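Local coordinates for protein aldehyde reductase YahK (Escherichia coli, PDB 1UUF) that reduces a wide range of aldehydes to the corresponding alcohols as a zinc-dependent enzyme with a strong preference for NADPH over NADH, at residues H254-D259 and K305-A310. Sequence-based numbering, arbitrary orientation.
Sequences HLKSFD and KRRAIA
K256 reaches across to K305 and R307, three basic side chains meeting without a hydrogen bond between them. Its chain runs fully extended beyond CG and crosses both partners at about a right angle. Near the root of that chain, K256 CG abuts the edge of the R307 guanidinium, close to its plane, 3.4 Å from R307 NH2. Further out, K256 NZ lies 3.9 Å from K305 CE, aliphatic carbon against the ammonium end. K305 CG, anti to its carbonyl carbon (chi1 -67°), lies over the centre of the R307 guanidinium, 3.7 Å above its plane; the bend at chi2 (-69°) then turns the rest of the chain toward K256. R307 NH2 and NH1 donate to the backbone carbonyls of L278 and N301, respectively, fixing the turn of the group. The two ammonium groups, K256 NZ and K305 NZ, stand 4.4 Å apart; both form salt bridges with D128 OD1 of the second subunit, so one carboxylate oxygen draws them together. The contact joins the loop leading into strand 258-263 to the segment just before strand 308-311, which ends this chain's parallel sheet in the Rossmann-type coenzyme domain and pairs antiparallel with the second subunit, continuing the sheet across the dimer interface.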
loop_
_atom_site.group_PDB
_atom_site.type_symbol
_atom_site.label_atom_id
_atom_site.label_comp_id
_atom_site.label_asym_id
_atom_site.label_seq_id
_atom_site.Cartn_x
_atom_site.Cartn_y
_atom_site.Cartn_z
ATOM N N HIS A 254 20.382 -5.045 3.490
ATOM C CA HIS A 254 19.159 -4.694 4.215
ATOM C C HIS A 254 17.913 -5.377 3.669
ATOM O O HIS A 254 16.790 -4.948 3.935
ATOM C CB HIS A 254 18.962 -3.177 4.178
ATOM C CG HIS A 254 20.064 -2.414 4.846
ATOM N ND1 HIS A 254 20.103 -2.202 6.206
ATOM C CD2 HIS A 254 21.181 -1.839 4.343
ATOM C CE1 HIS A 254 21.197 -1.528 6.513
ATOM N NE2 HIS A 254 21.869 -1.296 5.400
ATOM N N LEU A 255 18.110 -6.442 2.904
ATOM C CA LEU A 255 16.992 -7.180 2.327
ATOM C C LEU A 255 15.967 -7.585 3.388
ATOM O O LEU A 255 16.333 -8.038 4.475
ATOM C CB LEU A 255 17.506 -8.438 1.624
ATOM C CG LEU A 255 16.456 -9.313 0.939
ATOM C CD1 LEU A 255 15.969 -8.628 -0.335
ATOM C CD2 LEU A 255 17.062 -10.668 0.608
ATOM N N LYS A 256 14.687 -7.416 3.063
ATOM C CA LYS A 256 13.586 -7.783 3.956
ATOM C C LYS A 256 13.836 -7.433 5.422
ATOM O O LYS A 256 13.645 -8.275 6.298
ATOM C CB LYS A 256 13.322 -9.290 3.847
ATOM C CG LYS A 256 13.079 -9.789 2.432
ATOM C CD LYS A 256 13.024 -11.314 2.384
ATOM C CE LYS A 256 12.815 -11.826 0.964
ATOM N NZ LYS A 256 12.844 -13.319 0.882
ATOM N N SER A 257 14.231 -6.194 5.706
ATOM C CA SER A 257 14.518 -5.822 7.089
ATOM C C SER A 257 13.800 -4.588 7.619
ATOM O O SER A 257 13.836 -4.326 8.825
ATOM C CB SER A 257 16.022 -5.603 7.264
ATOM O OG SER A 257 16.432 -4.428 6.584
ATOM N N PHE A 258 13.154 -3.828 6.739
ATOM C CA PHE A 258 12.473 -2.612 7.174
ATOM C C PHE A 258 11.007 -2.756 7.530
ATOM O O PHE A 258 10.241 -3.405 6.825
ATOM C CB PHE A 258 12.594 -1.515 6.116
ATOM C CG PHE A 258 13.955 -0.899 6.033
ATOM C CD1 PHE A 258 14.926 -1.440 5.200
ATOM C CD2 PHE A 258 14.271 0.217 6.800
ATOM C CE1 PHE A 258 16.196 -0.876 5.128
ATOM C CE2 PHE A 258 15.535 0.788 6.739
ATOM C CZ PHE A 258 16.502 0.240 5.898
ATOM N N ASP A 259 10.621 -2.123 8.630
ATOM C CA ASP A 259 9.237 -2.137 9.067
ATOM C C ASP A 259 8.508 -1.088 8.249
ATOM O O ASP A 259 7.364 -1.277 7.837
ATOM C CB ASP A 259 9.143 -1.764 10.545
ATOM C CG ASP A 259 9.690 -2.842 11.455
ATOM O OD1 ASP A 259 9.002 -3.869 11.641
ATOM O OD2 ASP A 259 10.811 -2.665 11.976
ATOM N N LYS A 305 5.277 -10.885 -0.057
ATOM C CA LYS A 305 5.399 -10.604 1.371
ATOM C C LYS A 305 4.301 -9.704 1.916
ATOM O O LYS A 305 4.445 -9.140 3.000
ATOM C CB LYS A 305 6.758 -9.959 1.663
ATOM C CG LYS A 305 7.950 -10.883 1.448
ATOM C CD LYS A 305 7.980 -11.991 2.486
ATOM C CE LYS A 305 9.243 -12.828 2.352
ATOM N NZ LYS A 305 9.249 -13.956 3.321
ATOM N N ARG A 306 3.209 -9.583 1.170
ATOM C CA ARG A 306 2.088 -8.735 1.566
ATOM C C ARG A 306 2.583 -7.348 1.958
ATOM O O ARG A 306 2.284 -6.836 3.042
ATOM C CB ARG A 306 1.308 -9.362 2.727
ATOM C CG ARG A 306 -0.076 -8.740 2.896
ATOM C CD ARG A 306 -1.010 -9.655 3.677
ATOM N NE ARG A 306 -0.557 -9.848 5.052
ATOM C CZ ARG A 306 -1.090 -10.720 5.898
ATOM N NH1 ARG A 306 -2.100 -11.493 5.514
ATOM N NH2 ARG A 306 -0.613 -10.819 7.134
ATOM N N ARG A 307 3.354 -6.750 1.060
ATOM C CA ARG A 307 3.898 -5.416 1.279
ATOM C C ARG A 307 2.978 -4.418 0.607
ATOM O O ARG A 307 2.112 -4.795 -0.180
ATOM C CB ARG A 307 5.279 -5.303 0.653
ATOM C CG ARG A 307 6.346 -6.147 1.309
ATOM C CD ARG A 307 7.430 -6.433 0.293
ATOM N NE ARG A 307 8.640 -6.992 0.881
ATOM C CZ ARG A 307 9.493 -7.760 0.214
ATOM N NH1 ARG A 307 9.255 -8.065 -1.055
ATOM N NH2 ARG A 307 10.589 -8.207 0.809
ATOM N N ALA A 308 3.171 -3.142 0.914
ATOM C CA ALA A 308 2.342 -2.111 0.320
ATOM C C ALA A 308 3.121 -0.837 0.038
ATOM O O ALA A 308 4.147 -0.560 0.670
ATOM C CB ALA A 308 1.172 -1.794 1.248
ATOM N N ILE A 309 2.630 -0.081 -0.936
ATOM C CA ILE A 309 3.200 1.212 -1.275
ATOM C C ILE A 309 2.040 2.162 -1.015
ATOM O O ILE A 309 0.931 1.940 -1.494
ATOM C CB ILE A 309 3.615 1.297 -2.757
ATOM C CG1 ILE A 309 4.658 0.222 -3.068
ATOM C CG2 ILE A 309 4.168 2.688 -3.061
ATOM C CD1 ILE A 309 5.884 0.272 -2.186
ATOM N N ALA A 310 2.288 3.206 -0.238
ATOM C CA ALA A 310 1.240 4.156 0.088
ATOM C C ALA A 310 1.720 5.577 -0.133
ATOM O O ALA A 310 2.872 5.814 -0.492
ATOM C CB ALA A 310 0.811 3.973 1.542
#